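Processed glycerol phosphate lipoteichoic acid synthase 2 (Bacillus subtilis, PDB 2W8D) is a synthase whose C-terminal domain carries a magnesium ion and belongs to the sulfatase family of the alkaline phosphatase clan. Local coordinates at residues 37-42 against 58-63; 106-111 against 136-141; 237-242 against 253-258. All coordinates share one frame; numbering follows the deposited sequence.

Contact 1. Residues 37-42 against 58-63; sequences VSLESL and PFLNKL. With MG (magnesium ion), chain C.
Where strand 33-39 of the central sheet ends at the magnesium site, Leu-39 and Leu-42 turn their backs on the metal and pack against Leu-60 of helix 58-65. The contact is small, wholly apolar and buried. Its tightest point is between Leu-42 CD2 and Leu-60 CD1, 3.7 Å apart, the two leucines meeting end to end through these methyls. Leu-60 CD1 also lies 4.4 Å from Leu-39 CD1. As Leu-39 CD1 and Leu-42 CD2 are themselves 4.0 Å apart, one methyl of Leu-60 rests against a pair of methyls from the opposing segment. Leu-42 CG is anti to its backbone nitrogen (chi1 -167°), which directs the isobutyl group toward the helix.

A type II beta turn from Leu-39 to Leu-42 explains how apolar packing and metal binding coexist within four residues. Its closing bond, Leu-42 N to Leu-39 O, is weak at 3.4 Å, but the turn sends both leucines toward helix 58-65 and presents Glu-40 to the ion. The Glu-40 chain bends at chi2 (46°), and its carboxylate grips magnesium with both oxygens, OE1 at 2.2 Å and OE2 at 2.1 Å. Asp-258, His-259 and the phosphothreonine at position 84 complete the protein's share of the site, which lies at the C-terminal ends of the central strands, as is usual in this clan. Ser-41 OG donates to the anti lone pair of Glu-40 OE2 at 2.7 Å, a second-shell bond that helps fix the rotation of the carboxylate. At the start of helix 58-65, the backbone nitrogens of Phe-59 and Leu-60 are both held by the carboxylate of Asp-232 from helix 219-244.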
# COMPACT_ATOMS: atom_id res chain seq x y z
N VAL A 37 -1.56 -5.91 -5.15
CA VAL A 37 -0.15 -6.02 -5.55
C VAL A 37 0.69 -4.93 -4.90
O VAL A 37 0.44 -3.76 -5.12
CB VAL A 37 0.06 -5.90 -7.07
CG1 VAL A 37 1.53 -6.14 -7.39
CG2 VAL A 37 -0.87 -6.90 -7.82
N SER A 38 1.67 -5.34 -4.10
CA SER A 38 2.61 -4.43 -3.51
C SER A 38 3.79 -4.27 -4.45
O SER A 38 4.55 -5.22 -4.67
CB SER A 38 3.08 -4.99 -2.16
OG SER A 38 4.25 -4.35 -1.69
N LEU A 39 3.95 -3.06 -5.00
CA LEU A 39 5.00 -2.68 -5.97
C LEU A 39 6.21 -2.17 -5.23
O LEU A 39 6.26 -0.99 -4.84
CB LEU A 39 4.47 -1.57 -6.86
CG LEU A 39 3.18 -1.91 -7.62
CD1 LEU A 39 2.65 -0.71 -8.36
CD2 LEU A 39 3.41 -3.05 -8.60
N GLU A 40 7.18 -3.05 -5.02
CA GLU A 40 8.33 -2.78 -4.17
C GLU A 40 9.08 -1.48 -4.51
O GLU A 40 9.53 -1.30 -5.68
CB GLU A 40 9.31 -3.96 -4.28
CG GLU A 40 10.50 -3.95 -3.32
CD GLU A 40 10.14 -3.61 -1.88
OE1 GLU A 40 9.37 -4.39 -1.23
OE2 GLU A 40 10.62 -2.55 -1.40
N SER A 41 9.23 -0.61 -3.50
CA SER A 41 10.11 0.56 -3.56
C SER A 41 9.80 1.51 -4.72
O SER A 41 10.66 2.30 -5.13
CB SER A 41 11.57 0.13 -3.68
OG SER A 41 12.04 -0.52 -2.51
N LEU A 42 8.58 1.43 -5.26
CA LEU A 42 8.17 2.23 -6.42
C LEU A 42 7.54 3.58 -6.04
O LEU A 42 6.51 3.63 -5.37
CB LEU A 42 7.22 1.42 -7.30
CG LEU A 42 7.02 2.08 -8.66
CD1 LEU A 42 8.30 2.02 -9.50
CD2 LEU A 42 5.83 1.46 -9.41
N PRO A 58 6.08 1.83 -18.92
CA PRO A 58 5.02 2.02 -19.92
C PRO A 58 3.66 1.36 -19.62
O PRO A 58 2.62 1.90 -20.00
CB PRO A 58 5.62 1.42 -21.23
CG PRO A 58 6.69 0.45 -20.76
CD PRO A 58 7.27 1.21 -19.51
N PHE A 59 3.65 0.19 -18.97
CA PHE A 59 2.34 -0.39 -18.62
C PHE A 59 1.59 0.43 -17.58
O PHE A 59 0.39 0.70 -17.73
CB PHE A 59 2.44 -1.85 -18.16
CG PHE A 59 1.11 -2.55 -18.17
CD1 PHE A 59 0.48 -2.86 -19.39
CD2 PHE A 59 0.47 -2.86 -16.96
CE1 PHE A 59 -0.76 -3.54 -19.43
CE2 PHE A 59 -0.76 -3.51 -16.96
CZ PHE A 59 -1.39 -3.88 -18.22
N LEU A 60 2.31 0.83 -16.54
CA LEU A 60 1.73 1.57 -15.42
C LEU A 60 1.26 2.91 -15.94
O LEU A 60 0.17 3.37 -15.57
CB LEU A 60 2.71 1.68 -14.25
CG LEU A 60 3.01 0.31 -13.58
CD1 LEU A 60 4.03 0.39 -12.40
CD2 LEU A 60 1.77 -0.46 -13.11
N ASN A 61 2.06 3.53 -16.81
CA ASN A 61 1.65 4.76 -17.52
C ASN A 61 0.33 4.63 -18.27
O ASN A 61 -0.51 5.52 -18.19
CB ASN A 61 2.74 5.25 -18.50
CG ASN A 61 4.03 5.54 -17.80
OD1 ASN A 61 4.10 5.58 -16.56
ND2 ASN A 61 5.09 5.72 -18.58
N LYS A 62 0.14 3.53 -18.98
CA LYS A 62 -1.12 3.35 -19.72
C LYS A 62 -2.30 3.31 -18.73
O LYS A 62 -3.30 3.97 -18.93
CB LYS A 62 -1.08 2.09 -20.60
CG LYS A 62 -2.14 2.10 -21.68
CD LYS A 62 -2.23 0.78 -22.45
CE LYS A 62 -2.77 -0.36 -21.60
NZ LYS A 62 -3.27 -1.47 -22.47
N LEU A 63 -2.14 2.59 -17.64
CA LEU A 63 -3.18 2.56 -16.61
C LEU A 63 -3.45 3.94 -16.03
O LEU A 63 -4.60 4.30 -15.76
CB LEU A 63 -2.75 1.63 -15.46
CG LEU A 63 -2.46 0.19 -15.84
CD1 LEU A 63 -2.09 -0.58 -14.62
CD2 LEU A 63 -3.69 -0.45 -16.54
MG MG C . 9.54 -2.82 0.36

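Contact 2. Residues 106-111 against 136-141; sequences NKAQNT and FWNRNE
Ala-108, in a type I beta turn from Lys-107 to Asn-110, packs its methyl against Asn-138 and Glu-141 at the start of helix 139-145. The contact thus joins a turn following one short helix to the first turn of another, and no hydrogen bond crosses it. Glu-141 lies along the methyl rather than pointing at it: with CG anti to the backbone nitrogen (chi1 -161°) and the chain extended beyond, successive atoms pass Ala-108 CB, from CB of Glu-141 at 4.1 Å to OE1 at 3.7 Å. The other carboxylate oxygen, OE2, approaches CG of Gln-109 at 4.0 Å. There the two long side chains cross at a slant, their amide and carboxylate planes 29° apart.

Asn-138 occupies the N-cap position, yet its side chain makes no capping bond. Its CG too is anti to the backbone nitrogen, which carries the amide toward Ala-108, and ND2 is shared between Phe-104 O and the carboxylate of Glu-141. Neighbouring Trp-137 bonds through NE1 to phosphate oxygen O2P of the phosphothreonine at position 84. Glu-141 also touches a crystal neighbour, which may influence its pose. Across the first turn of helix 139-145, the bond from Asn-138 ND2 to Glu-141 OE1 spans 3.1 Å and is nearly straight (169°), meeting the oxygen on its anti side, slightly out of the carboxylate plane.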
# COMPACT_ATOMS: atom_id res chain seq x y z
N ASN A 106 6.40 -7.12 16.40
CA ASN A 106 6.18 -6.94 17.85
C ASN A 106 4.72 -7.06 18.32
O ASN A 106 4.48 -7.29 19.50
CB ASN A 106 6.79 -5.62 18.33
CG ASN A 106 8.30 -5.65 18.31
OD1 ASN A 106 8.91 -6.57 18.83
ND2 ASN A 106 8.91 -4.65 17.72
N LYS A 107 3.76 -6.92 17.40
CA LYS A 107 2.36 -6.85 17.78
C LYS A 107 1.53 -7.95 17.16
O LYS A 107 0.30 -7.80 17.05
CB LYS A 107 1.77 -5.51 17.35
CG LYS A 107 2.33 -4.33 18.06
CD LYS A 107 2.13 -4.44 19.57
CE LYS A 107 2.64 -3.20 20.27
NZ LYS A 107 2.71 -3.40 21.76
N ALA A 108 2.19 -9.05 16.78
CA ALA A 108 1.50 -10.16 16.10
C ALA A 108 0.53 -10.95 17.00
O ALA A 108 -0.28 -11.72 16.49
CB ALA A 108 2.48 -11.10 15.35
N GLN A 109 0.60 -10.71 18.30
CA GLN A 109 -0.35 -11.27 19.26
C GLN A 109 -1.49 -10.30 19.59
O GLN A 109 -2.40 -10.66 20.37
CB GLN A 109 0.33 -11.69 20.56
CG GLN A 109 1.09 -12.99 20.53
CD GLN A 109 1.79 -13.22 21.88
OE1 GLN A 109 2.74 -12.49 22.21
NE2 GLN A 109 1.30 -14.17 22.70
N ASN A 110 -1.47 -9.09 19.03
CA ASN A 110 -2.65 -8.22 19.18
C ASN A 110 -3.92 -8.93 18.64
O ASN A 110 -3.81 -9.80 17.77
CB ASN A 110 -2.43 -6.84 18.52
CG ASN A 110 -1.85 -5.81 19.49
OD1 ASN A 110 -1.15 -6.16 20.46
ND2 ASN A 110 -2.16 -4.55 19.26
N THR A 111 -5.09 -8.59 19.18
CA THR A 111 -6.35 -8.98 18.55
C THR A 111 -6.68 -8.01 17.41
O THR A 111 -6.75 -6.79 17.59
CB THR A 111 -7.52 -9.05 19.57
OG1 THR A 111 -7.25 -10.04 20.59
CG2 THR A 111 -8.85 -9.37 18.85
N PHE A 136 10.04 -14.29 7.03
CA PHE A 136 10.54 -12.95 6.77
C PHE A 136 9.51 -11.94 7.26
O PHE A 136 8.32 -12.13 7.05
CB PHE A 136 10.92 -12.72 5.29
CG PHE A 136 11.98 -11.64 5.10
CD1 PHE A 136 13.35 -11.98 5.07
CD2 PHE A 136 11.62 -10.29 4.95
CE1 PHE A 136 14.34 -10.98 4.91
CE2 PHE A 136 12.60 -9.26 4.79
CZ PHE A 136 13.97 -9.61 4.77
N TRP A 137 9.98 -10.87 7.93
CA TRP A 137 9.10 -9.92 8.59
C TRP A 137 8.05 -10.57 9.49
O TRP A 137 7.01 -9.98 9.72
CB TRP A 137 8.39 -9.00 7.58
CG TRP A 137 9.15 -7.80 7.06
CD1 TRP A 137 9.27 -7.43 5.75
CD2 TRP A 137 9.87 -6.81 7.83
NE1 TRP A 137 10.03 -6.28 5.65
CE2 TRP A 137 10.40 -5.87 6.91
CE3 TRP A 137 10.08 -6.61 9.20
CZ2 TRP A 137 11.16 -4.76 7.31
CZ3 TRP A 137 10.83 -5.50 9.60
CH2 TRP A 137 11.37 -4.59 8.65
N ASN A 138 8.32 -11.76 10.04
CA ASN A 138 7.36 -12.42 10.94
C ASN A 138 5.94 -12.59 10.30
O ASN A 138 4.92 -12.70 11.02
CB ASN A 138 7.29 -11.66 12.27
CG ASN A 138 6.74 -12.50 13.41
OD1 ASN A 138 7.02 -13.68 13.50
ND2 ASN A 138 5.98 -11.88 14.31
N ARG A 139 5.86 -12.64 8.97
CA ARG A 139 4.57 -12.76 8.29
C ARG A 139 3.78 -13.98 8.74
O ARG A 139 2.59 -13.89 8.91
CB ARG A 139 4.73 -12.78 6.76
CG ARG A 139 5.21 -11.45 6.20
CD ARG A 139 5.24 -11.47 4.71
NE ARG A 139 5.50 -10.16 4.14
CZ ARG A 139 6.66 -9.76 3.63
NH1 ARG A 139 6.77 -8.54 3.11
NH2 ARG A 139 7.72 -10.58 3.66
N ASN A 140 4.42 -15.12 8.90
CA ASN A 140 3.65 -16.30 9.28
C ASN A 140 2.93 -16.18 10.63
O ASN A 140 1.93 -16.84 10.84
CB ASN A 140 4.45 -17.61 9.16
CG ASN A 140 5.58 -17.72 10.13
OD1 ASN A 140 5.96 -16.76 10.78
ND2 ASN A 140 6.15 -18.90 10.23
N GLU A 141 3.42 -15.35 11.54
CA GLU A 141 2.72 -15.13 12.82
C GLU A 141 1.60 -14.08 12.64
O GLU A 141 0.46 -14.33 13.05
CB GLU A 141 3.68 -14.79 13.99
CG GLU A 141 3.03 -15.02 15.32
CD GLU A 141 3.75 -14.46 16.58
OE1 GLU A 141 4.80 -13.74 16.48
OE2 GLU A 141 3.21 -14.77 17.69

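Contact 3. Residues 237-242 against 253-258; sequences QFFNDL and IVMYGD. With MG (magnesium ion), chain C.
The ring of Phe-239 is met obliquely by two side chains of strand 251-257, Ile-253 and Met-255, the latter present as selenomethionine. The SE atom of Met-255 stands 5.1 Å from the centroid of the Phe-239 ring, 71° off the ring normal, in a Met-aromatic contact. The closest ring atom to it is Phe-239 CE1, at 3.9 Å from SE, and the terminal methyl CE lies just as near to CZ. The bend of Met-255 at chi3 (-67°) folds that methyl against the ring. Ile-253 CG2 adds a third touch, 4.0 Å from Phe-239 CE1; here the phenyl and the isoleucine run alongside one another, heading opposite ways. The same ring meets Phe-59 of helix 58-65 edge-to-face. Phe-238 turns to other neighbours: one face of its ring carries Leu-242 CD1, 3.8 Å above the plane and nearer the ring's perimeter than its centre, while Phe-175 stacks with the ring and Phe-193 meets it at a steep inclination.

Leu-242 supplies the last link to the strand, its CD1 touching Ile-253 CD1 tip to tip at 3.6 Å. Every side chain that touches across the contact is buried, and no hydrogen bond crosses between the segments.

The axes of helix segment 237-242 and strand segment 253-257 run antiparallel (175°), 12.5 Å apart at closest approach. Helix 219-244 links strand 189-194 to strand 251-257, which flank strand 33-39 and run parallel to it, a beta-alpha-beta crossover that skips one strand. Just past the strand's end, Asp-258 binds magnesium through OD2 at 2.1 Å. Such a carboxylate at the C-terminal end of a parallel strand, backed by a helix packed on the sheet, is typical of the alpha/beta core of the alkaline phosphatase clan.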
# COMPACT_ATOMS: atom_id res chain seq x y z
N GLN A 237 2.68 -8.67 -17.72
CA GLN A 237 2.47 -10.13 -17.88
C GLN A 237 1.35 -10.61 -16.95
O GLN A 237 0.41 -11.24 -17.39
CB GLN A 237 3.78 -10.91 -17.68
CG GLN A 237 3.62 -12.41 -17.44
CD GLN A 237 4.58 -12.93 -16.37
OE1 GLN A 237 5.78 -12.70 -16.46
NE2 GLN A 237 4.04 -13.65 -15.35
N PHE A 238 1.42 -10.28 -15.67
CA PHE A 238 0.35 -10.61 -14.71
C PHE A 238 -1.05 -10.22 -15.21
O PHE A 238 -1.99 -11.04 -15.16
CB PHE A 238 0.65 -9.95 -13.36
CG PHE A 238 -0.25 -10.38 -12.24
CD1 PHE A 238 -0.53 -11.74 -11.99
CD2 PHE A 238 -0.76 -9.42 -11.36
CE1 PHE A 238 -1.34 -12.13 -10.90
CE2 PHE A 238 -1.57 -9.80 -10.24
CZ PHE A 238 -1.85 -11.18 -10.01
N PHE A 239 -1.20 -8.99 -15.68
CA PHE A 239 -2.45 -8.53 -16.29
C PHE A 239 -2.85 -9.33 -17.52
O PHE A 239 -4.01 -9.71 -17.64
CB PHE A 239 -2.36 -7.04 -16.66
CG PHE A 239 -2.81 -6.09 -15.58
CD1 PHE A 239 -2.28 -6.16 -14.31
CD2 PHE A 239 -3.75 -5.12 -15.85
CE1 PHE A 239 -2.69 -5.27 -13.33
CE2 PHE A 239 -4.15 -4.23 -14.86
CZ PHE A 239 -3.62 -4.29 -13.64
N ASN A 240 -1.93 -9.60 -18.44
CA ASN A 240 -2.26 -10.44 -19.61
C ASN A 240 -2.82 -11.78 -19.15
O ASN A 240 -3.87 -12.20 -19.61
CB ASN A 240 -1.06 -10.68 -20.53
CG ASN A 240 -0.61 -9.43 -21.27
OD1 ASN A 240 -1.42 -8.58 -21.68
ND2 ASN A 240 0.70 -9.31 -21.45
N ASP A 241 -2.14 -12.42 -18.21
CA ASP A 241 -2.59 -13.72 -17.66
C ASP A 241 -3.91 -13.63 -16.89
O ASP A 241 -4.72 -14.53 -16.97
CB ASP A 241 -1.49 -14.39 -16.84
CG ASP A 241 -0.32 -14.89 -17.69
OD1 ASP A 241 -0.45 -14.97 -18.92
OD2 ASP A 241 0.74 -15.21 -17.12
N LEU A 242 -4.14 -12.54 -16.16
CA LEU A 242 -5.44 -12.37 -15.51
C LEU A 242 -6.62 -12.26 -16.52
O LEU A 242 -7.78 -12.52 -16.18
CB LEU A 242 -5.43 -11.16 -14.59
CG LEU A 242 -4.60 -11.24 -13.29
CD1 LEU A 242 -4.66 -9.94 -12.54
CD2 LEU A 242 -5.12 -12.36 -12.42
N ILE A 253 -8.48 -5.09 -8.81
CA ILE A 253 -7.03 -5.13 -8.68
C ILE A 253 -6.60 -3.81 -8.10
O ILE A 253 -6.99 -2.76 -8.61
CB ILE A 253 -6.37 -5.39 -10.04
CG1 ILE A 253 -6.89 -6.74 -10.61
CG2 ILE A 253 -4.83 -5.28 -9.94
CD1 ILE A 253 -6.66 -6.99 -12.06
N VAL A 254 -5.84 -3.87 -7.01
CA VAL A 254 -5.39 -2.69 -6.29
C VAL A 254 -3.88 -2.80 -6.18
O VAL A 254 -3.36 -3.73 -5.55
CB VAL A 254 -5.87 -2.77 -4.81
CG1 VAL A 254 -5.40 -1.54 -4.01
CG2 VAL A 254 -7.36 -2.99 -4.72
N MSE A 255 -3.15 -1.81 -6.71
CA MSE A 255 -1.69 -1.84 -6.69
C MSE A 255 -1.12 -0.60 -6.09
O MSE A 255 -1.54 0.53 -6.41
CB MSE A 255 -1.11 -2.04 -8.07
CG MSE A 255 -1.70 -3.26 -8.74
SE MSE A 255 -0.78 -3.61 -10.40
CE MSE A 255 -1.35 -2.02 -11.43
N TYR A 256 -0.10 -0.80 -5.27
CA TYR A 256 0.51 0.33 -4.58
C TYR A 256 2.02 0.18 -4.42
O TYR A 256 2.53 -0.91 -4.09
CB TYR A 256 -0.13 0.47 -3.19
CG TYR A 256 0.11 -0.71 -2.29
CD1 TYR A 256 1.13 -0.68 -1.36
CD2 TYR A 256 -0.70 -1.85 -2.35
CE1 TYR A 256 1.39 -1.77 -0.52
CE2 TYR A 256 -0.45 -2.96 -1.53
CZ TYR A 256 0.58 -2.90 -0.59
OH TYR A 256 0.84 -3.95 0.29
N GLY A 257 2.73 1.30 -4.56
CA GLY A 257 4.13 1.32 -4.16
C GLY A 257 4.14 1.23 -2.64
O GLY A 257 3.32 1.87 -1.98
N ASP A 258 5.04 0.43 -2.06
CA ASP A 258 4.99 0.24 -0.58
C ASP A 258 5.65 1.39 0.23
O ASP A 258 5.16 1.76 1.30
CB ASP A 258 5.46 -1.16 -0.16
CG ASP A 258 6.90 -1.45 -0.56
OD1 ASP A 258 7.48 -0.72 -1.41
OD2 ASP A 258 7.49 -2.40 0.01
MG MG C . 9.54 -2.82 0.36

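How the contacts relate
Contacts 1 and 3 form one continuous core, their centres 8 Å apart, because strands 33-39 and 251-257 are neighbours in the same sheet. Leu-39 N lies 2.7 Å from Tyr-256 O, a probable backbone bond, and Ser-41 N lies 2.7 Å from Asp-258 OD1, tying the loops that bring Glu-40 and Asp-258 to one magnesium ion. The helices of the two contacts also touch each other. Contact 2 is set off to one side, its centre 28 Å from that of contact 1 and 26 Å from that of contact 3, although its nearest atoms come within about 7 Å of each without touching. Segment 136-141 nevertheless reaches the metal site through position 84.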